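Local coordinates for Lmo0135 protein (Listeria monocytogenes EGD-e, PDB 5ISU) that is the substrate-binding protein CtaP of an ABC transporter and probably takes part in peptide uptake, at residues A[97-100]-A[101-105]; A[143-146]-A[147-151]; A[306-310]-A[311-315]; A[430-433]-A[434-437]. One frame throughout, in Å; residues are numbered along the deposited sequence.

Contact 1 of 4, residues A[97-100]-A[101-105]; sequences VFTV and NSILD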
ATOM      1  N   VAL A  97       1.030  24.421  -6.194  1.00 45.89           N
ATOM      2  CA  VAL A  97       2.261  25.054  -5.709  1.00 48.61           C
ATOM      3  C   VAL A  97       2.255  25.144  -4.194  1.00 49.19           C
ATOM      4  O   VAL A  97       3.263  24.822  -3.542  1.00 49.88           O
ATOM      5  CB  VAL A  97       2.440  26.476  -6.280  1.00 49.22           C
ATOM      6  CG1 VAL A  97       3.645  27.184  -5.652  1.00 51.53           C
ATOM      7  CG2 VAL A  97       2.590  26.435  -7.793  1.00 49.87           C
ATOM      8  N   PHE A  98       1.133  25.604  -3.643  1.00 48.09           N
ATOM      9  CA  PHE A  98       1.007  25.726  -2.201  1.00 47.94           C
ATOM     10  C   PHE A  98       1.136  24.370  -1.518  1.00 46.53           C
ATOM     11  O   PHE A  98       1.774  24.260  -0.472  1.00 46.74           O
ATOM     12  CB  PHE A  98      -0.323  26.393  -1.795  1.00 47.72           C
ATOM     13  CG  PHE A  98      -0.636  26.237  -0.337  1.00 47.25           C
ATOM     14  CD1 PHE A  98      -0.062  27.078   0.598  1.00 50.94           C
ATOM     15  CD2 PHE A  98      -1.459  25.212   0.100  1.00 46.35           C
ATOM     16  CE1 PHE A  98      -0.320  26.918   1.943  1.00 51.88           C
ATOM     17  CE2 PHE A  98      -1.722  25.035   1.447  1.00 47.39           C
ATOM     18  CZ  PHE A  98      -1.150  25.891   2.372  1.00 50.26           C
ATOM     19  N   THR A  99       0.536  23.342  -2.099  1.00 45.99           N
ATOM     20  CA  THR A  99       0.605  22.014  -1.479  1.00 46.45           C
ATOM     21  C   THR A  99       2.049  21.498  -1.397  1.00 46.91           C
ATOM     22  O   THR A  99       2.475  21.013  -0.344  1.00 45.88           O
ATOM     23  CB  THR A  99      -0.285  20.970  -2.178  1.00 45.12           C
ATOM     24  OG1 THR A  99      -1.648  21.435  -2.236  1.00 46.22           O
ATOM     25  CG2 THR A  99      -0.246  19.665  -1.400  1.00 45.23           C
ATOM     26  N   VAL A 100       2.801  21.644  -2.484  1.00 45.89           N
ATOM     27  CA  VAL A 100       4.191  21.187  -2.514  1.00 45.84           C
ATOM     28  C   VAL A 100       5.039  21.969  -1.514  1.00 46.95           C
ATOM     29  O   VAL A 100       5.848  21.375  -0.802  1.00 47.43           O
ATOM     30  CB  VAL A 100       4.816  21.299  -3.922  1.00 46.28           C
ATOM     31  CG1 VAL A 100       6.329  21.007  -3.892  1.00 47.77           C
ATOM     32  CG2 VAL A 100       4.112  20.381  -4.888  1.00 44.37           C
ATOM     33  N   ASN A 101       4.848  23.286  -1.458  1.00 48.45           N
ATOM     34  CA  ASN A 101       5.602  24.126  -0.502  1.00 52.15           C
ATOM     35  C   ASN A 101       5.223  23.780   0.936  1.00 52.95           C
ATOM     36  O   ASN A 101       6.077  23.835   1.829  1.00 54.22           O
ATOM     37  CB  ASN A 101       5.399  25.625  -0.776  1.00 52.92           C
ATOM     38  CG  ASN A 101       6.013  26.077  -2.103  1.00 53.97           C
ATOM     39  OD1 ASN A 101       5.496  26.980  -2.761  1.00 57.01           O
ATOM     40  ND2 ASN A 101       7.104  25.447  -2.502  1.00 53.78           N
ATOM     41  N   SER A 102       3.965  23.397   1.161  1.00 50.01           N
ATOM     42  CA  SER A 102       3.533  23.026   2.514  1.00 52.85           C
ATOM     43  C   SER A 102       4.133  21.654   2.916  1.00 52.89           C
ATOM     44  O   SER A 102       4.358  21.401   4.096  1.00 56.50           O
ATOM     45  CB  SER A 102       2.003  23.051   2.662  1.00 51.75           C
ATOM     46  OG  SER A 102       1.397  21.969   1.968  1.00 53.70           O
ATOM     47  N   ILE A 103       4.417  20.793   1.939  1.00 52.11           N
ATOM     48  CA  ILE A 103       5.065  19.487   2.213  1.00 52.02           C
ATOM     49  C   ILE A 103       6.573  19.685   2.414  1.00 54.80           C
ATOM     50  O   ILE A 103       7.196  19.023   3.264  1.00 54.36           O
ATOM     51  CB  ILE A 103       4.828  18.470   1.071  1.00 50.79           C
ATOM     52  CG1 ILE A 103       3.358  18.037   1.037  1.00 50.39           C
ATOM     53  CG2 ILE A 103       5.690  17.221   1.257  1.00 51.37           C
ATOM     54  CD1 ILE A 103       3.009  17.124  -0.123  1.00 47.84           C
ATOM     55  N   LEU A 104       7.161  20.569   1.609  1.00 55.49           N
ATOM     56  CA  LEU A 104       8.592  20.863   1.717  1.00 59.25           C
ATOM     57  C   LEU A 104       8.947  21.540   3.033  1.00 62.81           C
ATOM     58  O   LEU A 104      10.048  21.374   3.543  1.00 66.93           O
ATOM     59  CB  LEU A 104       9.063  21.748   0.550  1.00 59.87           C
ATOM     60  CG  LEU A 104       9.219  21.080  -0.821  1.00 59.03           C
ATOM     61  CD1 LEU A 104       9.529  22.124  -1.884  1.00 58.86           C
ATOM     62  CD2 LEU A 104      10.307  20.008  -0.784  1.00 60.43           C
ATOM     63  N   ASP A 105       8.008  22.311   3.562  1.00 65.72           N
ATOM     64  CA  ASP A 105       8.202  23.058   4.796  1.00 66.57           C
ATOM     65  C   ASP A 105       8.403  22.067   5.951  1.00 65.27           C
ATOM     66  O   ASP A 105       7.462  21.395   6.381  1.00 60.22           O
ATOM     67  CB  ASP A 105       6.985  23.960   5.021  1.00 71.04           C
ATOM     68  CG  ASP A 105       7.205  25.006   6.077  1.00 77.09           C
ATOM     69  OD1 ASP A 105       8.339  25.132   6.575  1.00 85.39           O
ATOM     70  OD2 ASP A 105       6.231  25.725   6.388  1.00 80.60           O
TER

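Contact 2 of 4, residues A[143-146]-A[147-151]; sequences AFEN and TIKTF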
ATOM      1  N   ALA A 143      11.645   8.348 -10.620  1.00 48.15           N
ATOM      2  CA  ALA A 143      10.561   8.049  -9.658  1.00 47.76           C
ATOM      3  C   ALA A 143       9.675   9.241  -9.375  1.00 47.07           C
ATOM      4  O   ALA A 143       8.612   9.082  -8.786  1.00 44.76           O
ATOM      5  CB  ALA A 143      11.138   7.545  -8.339  1.00 49.08           C
ATOM      6  N   PHE A 144      10.108  10.443  -9.760  1.00 47.79           N
ATOM      7  CA  PHE A 144       9.286  11.623  -9.489  1.00 46.22           C
ATOM      8  C   PHE A 144       7.988  11.610 -10.310  1.00 44.88           C
ATOM      9  O   PHE A 144       7.008  12.222  -9.909  1.00 43.25           O
ATOM     10  CB  PHE A 144      10.073  12.900  -9.694  1.00 47.49           C
ATOM     11  CG  PHE A 144       9.329  14.122  -9.294  1.00 47.54           C
ATOM     12  CD1 PHE A 144       9.076  14.372  -7.951  1.00 47.31           C
ATOM     13  CD2 PHE A 144       8.919  15.050 -10.245  1.00 47.54           C
ATOM     14  CE1 PHE A 144       8.402  15.515  -7.556  1.00 48.32           C
ATOM     15  CE2 PHE A 144       8.245  16.198  -9.858  1.00 49.00           C
ATOM     16  CZ  PHE A 144       7.982  16.429  -8.513  1.00 48.83           C
ATOM     17  N   GLU A 145       7.980  10.912 -11.446  1.00 46.56           N
ATOM     18  CA  GLU A 145       6.747  10.755 -12.213  1.00 47.60           C
ATOM     19  C   GLU A 145       5.677  10.076 -11.349  1.00 44.76           C
ATOM     20  O   GLU A 145       4.510  10.463 -11.387  1.00 43.51           O
ATOM     21  CB  GLU A 145       6.971   9.933 -13.478  1.00 53.35           C
ATOM     22  CG  GLU A 145       5.684   9.662 -14.272  1.00 57.85           C
ATOM     23  CD  GLU A 145       5.918   9.059 -15.657  1.00 64.34           C
ATOM     24  OE1 GLU A 145       7.067   8.638 -15.979  1.00 68.47           O
ATOM     25  OE2 GLU A 145       4.934   9.014 -16.429  1.00 69.13           O
ATOM     26  N   ASN A 146       6.084   9.073 -10.573  1.00 42.66           N
ATOM     27  CA  ASN A 146       5.173   8.361  -9.685  1.00 42.60           C
ATOM     28  C   ASN A 146       4.645   9.274  -8.569  1.00 42.75           C
ATOM     29  O   ASN A 146       3.456   9.209  -8.204  1.00 40.62           O
ATOM     30  CB  ASN A 146       5.870   7.166  -9.064  1.00 45.68           C
ATOM     31  CG  ASN A 146       4.960   6.373  -8.148  1.00 46.02           C
ATOM     32  OD1 ASN A 146       3.979   5.780  -8.588  1.00 48.00           O
ATOM     33  ND2 ASN A 146       5.290   6.353  -6.869  1.00 47.03           N
ATOM     34  N   THR A 147       5.528  10.100  -8.012  1.00 41.02           N
ATOM     35  CA  THR A 147       5.137  11.050  -6.977  1.00 41.84           C
ATOM     36  C   THR A 147       4.051  12.000  -7.532  1.00 40.05           C
ATOM     37  O   THR A 147       3.092  12.319  -6.842  1.00 40.72           O
ATOM     38  CB  THR A 147       6.359  11.856  -6.488  1.00 44.25           C
ATOM     39  OG1 THR A 147       7.358  10.956  -5.997  1.00 42.89           O
ATOM     40  CG2 THR A 147       5.972  12.791  -5.402  1.00 44.42           C
ATOM     41  N   ILE A 148       4.200  12.443  -8.778  1.00 39.82           N
ATOM     42  CA  ILE A 148       3.182  13.291  -9.399  1.00 40.40           C
ATOM     43  C   ILE A 148       1.849  12.528  -9.563  1.00 39.89           C
ATOM     44  O   ILE A 148       0.783  13.115  -9.410  1.00 37.22           O
ATOM     45  CB  ILE A 148       3.648  13.842 -10.771  1.00 41.56           C
ATOM     46  CG1 ILE A 148       4.747  14.882 -10.572  1.00 44.41           C
ATOM     47  CG2 ILE A 148       2.504  14.508 -11.529  1.00 42.38           C
ATOM     48  CD1 ILE A 148       5.337  15.384 -11.877  1.00 47.59           C
ATOM     49  N   LYS A 149       1.932  11.232  -9.880  1.00 42.17           N
ATOM     50  CA  LYS A 149       0.744  10.372 -10.070  1.00 44.66           C
ATOM     51  C   LYS A 149       0.050   9.921  -8.777  1.00 41.21           C
ATOM     52  O   LYS A 149      -0.962   9.239  -8.853  1.00 44.48           O
ATOM     53  CB  LYS A 149       1.108   9.106 -10.841  1.00 47.20           C
ATOM     54  CG  LYS A 149       1.759   9.306 -12.183  1.00 52.50           C
ATOM     55  CD  LYS A 149       0.861   9.932 -13.210  1.00 55.44           C
ATOM     56  CE  LYS A 149       1.525   9.810 -14.570  1.00 60.72           C
ATOM     57  NZ  LYS A 149       0.662  10.381 -15.631  1.00 64.79           N
ATOM     58  N   THR A 150       0.612  10.253  -7.616  1.00 41.50           N
ATOM     59  CA  THR A 150       0.026   9.907  -6.307  1.00 41.76           C
ATOM     60  C   THR A 150      -0.179  11.184  -5.467  1.00 40.48           C
ATOM     61  O   THR A 150      -0.175  11.137  -4.238  1.00 43.18           O
ATOM     62  CB  THR A 150       0.926   8.894  -5.529  1.00 44.11           C
ATOM     63  OG1 THR A 150       2.255   9.435  -5.350  1.00 44.31           O
ATOM     64  CG2 THR A 150       1.029   7.556  -6.272  1.00 41.72           C
ATOM     65  N   PHE A 151      -0.448  12.300  -6.152  1.00 39.48           N
ATOM     66  CA  PHE A 151      -0.556  13.608  -5.539  1.00 39.00           C
ATOM     67  C   PHE A 151      -1.981  14.188  -5.473  1.00 38.14           C
ATOM     68  O   PHE A 151      -2.649  14.368  -6.512  1.00 36.57           O
ATOM     69  CB  PHE A 151       0.325  14.568  -6.345  1.00 40.68           C
ATOM     70  CG  PHE A 151       0.566  15.876  -5.670  1.00 44.44           C
ATOM     71  CD1 PHE A 151       1.636  16.024  -4.813  1.00 47.70           C
ATOM     72  CD2 PHE A 151      -0.264  16.954  -5.890  1.00 46.07           C
ATOM     73  CE1 PHE A 151       1.872  17.226  -4.168  1.00 49.84           C
ATOM     74  CE2 PHE A 151      -0.031  18.161  -5.260  1.00 48.09           C
ATOM     75  CZ  PHE A 151       1.050  18.297  -4.398  1.00 49.61           C
TER

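Contact 3 of 4, residues A[306-310]-A[311-315]; sequences LTENT and KYFTD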
ATOM      1  N   LEU A 306       9.272  -7.653  -5.427  1.00 32.13           N
ATOM      2  CA  LEU A 306       8.379  -6.632  -5.914  1.00 32.80           C
ATOM      3  C   LEU A 306       7.027  -7.240  -6.277  1.00 33.57           C
ATOM      4  O   LEU A 306       6.984  -8.370  -6.766  1.00 34.18           O
ATOM      5  CB  LEU A 306       8.929  -6.089  -7.221  1.00 34.46           C
ATOM      6  CG  LEU A 306      10.292  -5.436  -7.270  1.00 34.25           C
ATOM      7  CD1 LEU A 306      10.517  -5.000  -8.698  1.00 36.27           C
ATOM      8  CD2 LEU A 306      10.317  -4.240  -6.339  1.00 35.80           C
ATOM      9  N   THR A 307       5.949  -6.477  -6.087  1.00 33.96           N
ATOM     10  CA  THR A 307       4.604  -6.888  -6.517  1.00 37.19           C
ATOM     11  C   THR A 307       4.460  -6.625  -8.016  1.00 38.86           C
ATOM     12  O   THR A 307       5.268  -5.897  -8.598  1.00 39.59           O
ATOM     13  CB  THR A 307       3.490  -6.176  -5.718  1.00 38.79           C
ATOM     14  OG1 THR A 307       3.753  -4.760  -5.655  1.00 39.66           O
ATOM     15  CG2 THR A 307       3.418  -6.750  -4.310  1.00 38.16           C
ATOM     16  N   GLU A 308       3.431  -7.203  -8.635  1.00 40.17           N
ATOM     17  CA  GLU A 308       3.238  -7.113 -10.108  1.00 42.61           C
ATOM     18  C   GLU A 308       2.962  -5.745 -10.700  1.00 42.09           C
ATOM     19  O   GLU A 308       3.188  -5.535 -11.882  1.00 41.04           O
ATOM     20  CB  GLU A 308       2.132  -8.057 -10.561  1.00 47.80           C
ATOM     21  CG  GLU A 308       2.443  -9.528 -10.299  1.00 52.04           C
ATOM     22  CD  GLU A 308       1.434 -10.479 -10.945  1.00 58.23           C
ATOM     23  OE1 GLU A 308       0.414 -10.017 -11.537  1.00 62.73           O
ATOM     24  OE2 GLU A 308       1.675 -11.697 -10.867  1.00 58.78           O
ATOM     25  N   ASN A 309       2.411  -4.852  -9.885  1.00 41.05           N
ATOM     26  CA  ASN A 309       2.118  -3.476 -10.295  1.00 41.47           C
ATOM     27  C   ASN A 309       3.362  -2.601 -10.419  1.00 40.81           C
ATOM     28  O   ASN A 309       3.302  -1.530 -11.026  1.00 42.26           O
ATOM     29  CB  ASN A 309       1.219  -2.792  -9.245  1.00 41.88           C
ATOM     30  CG  ASN A 309       1.862  -2.776  -7.849  1.00 41.31           C
ATOM     31  OD1 ASN A 309       2.082  -3.838  -7.245  1.00 37.99           O
ATOM     32  ND2 ASN A 309       2.149  -1.575  -7.327  1.00 43.04           N
ATOM     33  N   THR A 310       4.471  -3.024  -9.815  1.00 38.25           N
ATOM     34  CA  THR A 310       5.670  -2.183  -9.779  1.00 38.51           C
ATOM     35  C   THR A 310       6.487  -2.283 -11.042  1.00 38.51           C
ATOM     36  O   THR A 310       6.833  -3.382 -11.448  1.00 38.32           O
ATOM     37  CB  THR A 310       6.573  -2.583  -8.602  1.00 37.70           C
ATOM     38  OG1 THR A 310       5.824  -2.539  -7.378  1.00 38.61           O
ATOM     39  CG2 THR A 310       7.776  -1.655  -8.502  1.00 38.34           C
ATOM     40  N   LYS A 311       6.852  -1.145 -11.634  1.00 41.50           N
ATOM     41  CA  LYS A 311       7.684  -1.166 -12.845  1.00 43.91           C
ATOM     42  C   LYS A 311       8.911  -2.040 -12.712  1.00 41.56           C
ATOM     43  O   LYS A 311       9.574  -2.048 -11.677  1.00 39.62           O
ATOM     44  CB  LYS A 311       8.146   0.213 -13.309  1.00 48.50           C
ATOM     45  CG  LYS A 311       7.140   0.946 -14.156  1.00 54.40           C
ATOM     46  CD  LYS A 311       7.802   1.986 -15.034  1.00 60.29           C
ATOM     47  CE  LYS A 311       8.588   3.023 -14.253  1.00 61.79           C
ATOM     48  NZ  LYS A 311       9.136   4.029 -15.208  1.00 66.44           N
ATOM     49  N   TYR A 312       9.186  -2.764 -13.797  1.00 42.23           N
ATOM     50  CA  TYR A 312      10.329  -3.660 -13.928  1.00 42.18           C
ATOM     51  C   TYR A 312      10.158  -4.980 -13.172  1.00 40.78           C
ATOM     52  O   TYR A 312      11.101  -5.772 -13.050  1.00 39.93           O
ATOM     53  CB  TYR A 312      11.640  -2.929 -13.597  1.00 44.02           C
ATOM     54  CG  TYR A 312      11.708  -1.566 -14.280  1.00 47.42           C
ATOM     55  CD1 TYR A 312      11.565  -1.447 -15.659  1.00 49.39           C
ATOM     56  CD2 TYR A 312      11.901  -0.405 -13.545  1.00 49.91           C
ATOM     57  CE1 TYR A 312      11.618  -0.212 -16.286  1.00 53.35           C
ATOM     58  CE2 TYR A 312      11.963   0.844 -14.160  1.00 52.66           C
ATOM     59  CZ  TYR A 312      11.811   0.939 -15.526  1.00 54.24           C
ATOM     60  OH  TYR A 312      11.862   2.171 -16.127  1.00 56.03           O
ATOM     61  N   PHE A 313       8.948  -5.247 -12.699  1.00 39.24           N
ATOM     62  CA  PHE A 313       8.687  -6.520 -12.069  1.00 40.70           C
ATOM     63  C   PHE A 313       9.032  -7.629 -13.066  1.00 42.91           C
ATOM     64  O   PHE A 313       8.773  -7.477 -14.254  1.00 41.72           O
ATOM     65  CB  PHE A 313       7.208  -6.664 -11.722  1.00 40.23           C
ATOM     66  CG  PHE A 313       6.813  -8.068 -11.344  1.00 38.28           C
ATOM     67  CD1 PHE A 313       6.889  -8.490 -10.039  1.00 37.87           C
ATOM     68  CD2 PHE A 313       6.364  -8.971 -12.313  1.00 42.18           C
ATOM     69  CE1 PHE A 313       6.533  -9.795  -9.683  1.00 38.99           C
ATOM     70  CE2 PHE A 313       5.996 -10.277 -11.964  1.00 41.04           C
ATOM     71  CZ  PHE A 313       6.098 -10.691 -10.650  1.00 38.47           C
ATOM     72  N   THR A 314       9.638  -8.712 -12.574  1.00 44.74           N
ATOM     73  CA  THR A 314       9.902  -9.905 -13.394  1.00 47.26           C
ATOM     74  C   THR A 314       9.752 -11.125 -12.499  1.00 45.89           C
ATOM     75  O   THR A 314      10.225 -11.114 -11.374  1.00 43.55           O
ATOM     76  CB  THR A 314      11.286  -9.921 -14.092  1.00 50.75           C
ATOM     77  OG1 THR A 314      11.439 -11.156 -14.807  1.00 54.34           O
ATOM     78  CG2 THR A 314      12.430  -9.818 -13.104  1.00 50.54           C
ATOM     79  N   ASP A 315       9.081 -12.166 -12.996  1.00 47.09           N
ATOM     80  CA  ASP A 315       8.912 -13.407 -12.223  1.00 49.42           C
ATOM     81  C   ASP A 315      10.018 -14.415 -12.537  1.00 49.20           C
ATOM     82  O   ASP A 315       9.949 -15.568 -12.094  1.00 50.16           O
ATOM     83  CB  ASP A 315       7.518 -14.042 -12.447  1.00 52.33           C
ATOM     84  CG  ASP A 315       7.320 -14.603 -13.872  1.00 58.78           C
ATOM     85  OD1 ASP A 315       8.272 -14.631 -14.689  1.00 59.57           O
ATOM     86  OD2 ASP A 315       6.186 -15.031 -14.167  1.00 66.59           O
TER

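Contact 4 of 4, residues A[430-433]-A[434-437]; sequences DALW and EKGA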
ATOM      1  N   ASP A 430      23.466  -1.874  -2.508  1.00 59.82           N
ATOM      2  CA  ASP A 430      23.049  -0.513  -2.176  1.00 62.19           C
ATOM      3  C   ASP A 430      23.468   0.492  -3.265  1.00 57.40           C
ATOM      4  O   ASP A 430      22.740   1.452  -3.519  1.00 53.18           O
ATOM      5  CB  ASP A 430      23.549  -0.097  -0.775  1.00 67.83           C
ATOM      6  CG  ASP A 430      22.832  -0.867   0.378  1.00 72.76           C
ATOM      7  OD1 ASP A 430      22.040  -1.811   0.113  1.00 74.80           O
ATOM      8  OD2 ASP A 430      23.070  -0.525   1.560  1.00 76.79           O
ATOM      9  N   ALA A 431      24.602   0.240  -3.927  1.00 55.66           N
ATOM     10  CA  ALA A 431      25.074   1.106  -5.030  1.00 57.26           C
ATOM     11  C   ALA A 431      24.129   0.994  -6.229  1.00 55.45           C
ATOM     12  O   ALA A 431      23.891   1.985  -6.923  1.00 54.85           O
ATOM     13  CB  ALA A 431      26.512   0.763  -5.439  1.00 58.68           C
ATOM     14  N   LEU A 432      23.602  -0.216  -6.462  1.00 53.20           N
ATOM     15  CA  LEU A 432      22.611  -0.442  -7.522  1.00 52.85           C
ATOM     16  C   LEU A 432      21.305   0.317  -7.217  1.00 51.01           C
ATOM     17  O   LEU A 432      20.737   0.954  -8.108  1.00 47.95           O
ATOM     18  CB  LEU A 432      22.314  -1.939  -7.720  1.00 53.71           C
ATOM     19  CG  LEU A 432      23.329  -2.755  -8.533  1.00 56.60           C
ATOM     20  CD1 LEU A 432      23.068  -4.247  -8.389  1.00 55.73           C
ATOM     21  CD2 LEU A 432      23.317  -2.337 -10.005  1.00 57.30           C
ATOM     22  N   TRP A 433      20.832   0.233  -5.970  1.00 49.97           N
ATOM     23  CA  TRP A 433      19.625   0.958  -5.570  1.00 49.38           C
ATOM     24  C   TRP A 433      19.785   2.425  -5.918  1.00 49.94           C
ATOM     25  O   TRP A 433      18.936   2.983  -6.604  1.00 45.24           O
ATOM     26  CB  TRP A 433      19.316   0.832  -4.075  1.00 49.03           C
ATOM     27  CG  TRP A 433      18.668  -0.479  -3.614  1.00 50.27           C
ATOM     28  CD1 TRP A 433      19.251  -1.470  -2.863  1.00 49.76           C
ATOM     29  CD2 TRP A 433      17.313  -0.900  -3.834  1.00 47.89           C
ATOM     30  NE1 TRP A 433      18.344  -2.461  -2.608  1.00 46.94           N
ATOM     31  CE2 TRP A 433      17.150  -2.141  -3.192  1.00 47.22           C
ATOM     32  CE3 TRP A 433      16.216  -0.338  -4.497  1.00 47.01           C
ATOM     33  CZ2 TRP A 433      15.929  -2.852  -3.217  1.00 46.88           C
ATOM     34  CZ3 TRP A 433      15.017  -1.041  -4.520  1.00 46.15           C
ATOM     35  CH2 TRP A 433      14.885  -2.280  -3.878  1.00 44.44           C
ATOM     36  N   GLU A 434      20.889   3.035  -5.475  1.00 55.43           N
ATOM     37  CA  GLU A 434      21.138   4.463  -5.753  1.00 60.25           C
ATOM     38  C   GLU A 434      21.313   4.771  -7.237  1.00 56.24           C
ATOM     39  O   GLU A 434      20.838   5.793  -7.715  1.00 55.21           O
ATOM     40  CB  GLU A 434      22.296   5.010  -4.925  1.00 66.54           C
ATOM     41  CG  GLU A 434      21.933   5.102  -3.443  1.00 75.88           C
ATOM     42  CD  GLU A 434      22.853   6.025  -2.650  1.00 87.16           C
ATOM     43  OE1 GLU A 434      24.005   6.270  -3.090  1.00 92.37           O
ATOM     44  OE2 GLU A 434      22.418   6.512  -1.579  1.00 94.09           O
ATOM     45  N   LYS A 435      21.947   3.859  -7.955  1.00 54.40           N
ATOM     46  CA  LYS A 435      22.132   4.000  -9.391  1.00 56.12           C
ATOM     47  C   LYS A 435      20.768   3.976 -10.105  1.00 52.06           C
ATOM     48  O   LYS A 435      20.538   4.740 -11.027  1.00 52.09           O
ATOM     49  CB  LYS A 435      23.038   2.876  -9.905  1.00 60.12           C
ATOM     50  CG  LYS A 435      23.469   2.947 -11.368  1.00 66.25           C
ATOM     51  CD  LYS A 435      24.298   1.700 -11.700  1.00 70.28           C
ATOM     52  CE  LYS A 435      24.578   1.514 -13.189  1.00 73.94           C
ATOM     53  NZ  LYS A 435      25.480   2.549 -13.748  1.00 77.12           N
ATOM     54  N   GLY A 436      19.859   3.117  -9.654  1.00 48.86           N
ATOM     55  CA  GLY A 436      18.539   3.012 -10.269  1.00 48.00           C
ATOM     56  C   GLY A 436      17.716   4.272 -10.106  1.00 47.70           C
ATOM     57  O   GLY A 436      16.950   4.646 -10.999  1.00 46.95           O
ATOM     58  N   ALA A 437      17.891   4.924  -8.960  1.00 47.26           N
ATOM     59  CA  ALA A 437      17.196   6.165  -8.654  1.00 48.06           C
ATOM     60  C   ALA A 437      17.576   7.312  -9.581  1.00 51.62           C
ATOM     61  O   ALA A 437      16.749   8.205  -9.789  1.00 54.53           O
ATOM     62  CB  ALA A 437      17.451   6.579  -7.206  1.00 47.82           C
TER

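Contact 1 of 4, residues A[97-100]-A[101-105]
S102 turns its hydroxyl back onto the preceding turn of the helix and bonds to T99. Its OG lies 2.7 Å from T99 O. The hydroxyl can do this because chi1 is 72°, which sets OG between the backbone N and the carbonyl carbon. T99 O also accepts the backbone N of I103 at 3.0 Å, so two bonds grip this one oxygen. Both donors come from the same face of the carbonyl plane. S102 OG has a further partner in N34 ND2, which ties the helix to a loop near the start of the chain.

The other bonds are those of the backbone. N101 N, S102 N and L104 N bond to V97 O, F98 O and V100 O, each four residues back. A weak extra bond runs from I103 N to V100 O. This is the last part of the alpha-helix 93-104. D105 is the first residue to leave helical angles.

The apolar contacts are few and local. V100 CG1 meets L104 CD1 at 3.9 Å, and the two side chains lie side by side, pointing the same way. Both rest on strand 121-129, V100 on V125 and L104 on P122. S102 CB sits over one face of the F98 ring, near its rim. The ring itself reaches helix 156-159, where it touches K156 and F159.

One close polar pair is not a bond. N101 OD1 and V97 O are two acceptors 3.2 Å apart. N101 OD1 also lies 3.4 Å from the methyl V97 CG1, and the two side chains point the same way. A 1,2-ethanediol molecule, probably from the crystallisation liquor, lies close to the N101 side chain.

Contact 2 of 4, residues A[143-146]-A[147-151]
T147 meets F144 through its CB, which lies 4.0 Å from F144 CD1. The ring comes to it obliquely. The backbone N of T147 makes a weak bond to A143 O.

I148 is the main apolar partner. Its N bonds to F144 O at 3.0 Å. Its CD1 touches F144 CE2 at 3.6 Å. CG1 makes an off-centre CH-pi contact with the same ring, 4.3 Å from its centroid. The F144 ring reaches I148 because its CG is anti to the backbone N (chi1 -174°).

K149 N bonds to E145 O. The two side chains then run side by side in the same direction. The lysine is bent at chi2, and its CE comes within 4.0 Å of E145 OE2. E145 OE2 and K149 NZ stay 4.6 Å apart, beyond a salt bridge. Their attraction is probably modest. K149 NZ has a weak bond to G58 O, and the lysine makes a cation-pi contact with F53.

At T150 the chain has left the helix. T150 OG1 bonds back to N146 O at 3.1 Å, so a side-chain hydroxyl satisfies a backbone carbonyl four residues back.

Helix 144-148 lies against the antiparallel sheet. F144 packs edge-to-face on Y75 and F135, while I148 touches L66, Y75 and V77. Beyond it, F151 reaches helix 93-104.

Contact 3 of 4, residues A[306-310]-A[311-315]
Two consecutive beta turns shape this loop, and the F313 ring folds back against the first of them. A type I turn runs from T307 to T310, and a type II turn from T310 to F313. T310 ends the first and starts the second. T310 N bonds to T307 O across the first turn. The second is closed by F313 N bonding to T310 O at 3.1 Å.

E308 lies over one face of the F313 ring. Its CA stands 4.0 Å from the ring centroid, 18° off the normal, in a CH-pi contact. Its CG comes within 3.9 Å of F313 CZ. L306 O approaches the same ring at its edge and in its plane, 3.3 Å from F313 CD1. The ring is placed there by its chi1 of 167°, with CG anti to the backbone N. L306 CB touches F313 CD1 at 4.2 Å.

The polar ends face other parts of the fold. E308 OE2 forms a salt bridge with K300. T310 OG1 bonds to Y409 and to G403 O. The loop lies between strand 299-301 and helix 324-334. It rests on helix 442-458, where L306 touches Q453 and Y312 packs on Q446 and Y449, and on strand 248-263, where T307 touches L258.

Contact 4 of 4, residues A[430-433]-A[434-437]
K435 CB comes 3.2 Å from A431 O, one turn back in helix 427-438. The tight part of the contact is the backbone around it, together with the W433 side. Four bonds hold this part of the helix. E434 N bonds to D430 O at 3.1 Å. K435 N bonds to A431 O at 2.9 Å. G436 N bonds to L432 O at 2.8 Å. A437 N bonds to W433 O at 3.2 Å.

Side chains add little across the contact. E434 CG passes D430 O at 3.7 Å. L432 CD2 and K435 CD come no closer than 4.5 Å. A437 CB is 3.9 Å from W433 O.

W433 and G436 are buried. W433 packs on K410 and Y413 of loops and on I452. L432 is partly exposed and packs on I448 and I452 of helix 442-458. The exposed side carries A431, E434 and K435. The E434 chain is extended beyond CG and leads away from the preceding turn. K435 also leads away, with CG anti to the backbone N (chi1 -174°), though it still touches I448.

D430 OD2 is held by S415 N, and G436 O accepts a bond from R445 NE. With W433 and L432 packed inward and A431, E434 and K435 exposed, the helix is amphipathic here. Its charged side chains make no salt bridge with each other across the contact, and backbone bonds carry it.

The four contacts follow one another along the chain, each closing before the next opens. Contacts 1 and 2 are direct neighbours, with centres 15 Å apart. F151 of contact 2 packs on T99, V100 and I103 of contact 1, so the loop just after helix 144-148 is packed on helix 93-104. Both contacts lean on the antiparallel sheet that includes strands 63-68 and 121-129, and form one packing unit with it. Contacts 3 and 4 have centres 17 Å apart and do not touch, but both pack on helix 442-458, which links them. Contact 2 comes within about 5 Å of contacts 3 and 4 at the nearest atoms, again without touching. Contact 1 is farthest from contact 3, with centres 31 Å apart.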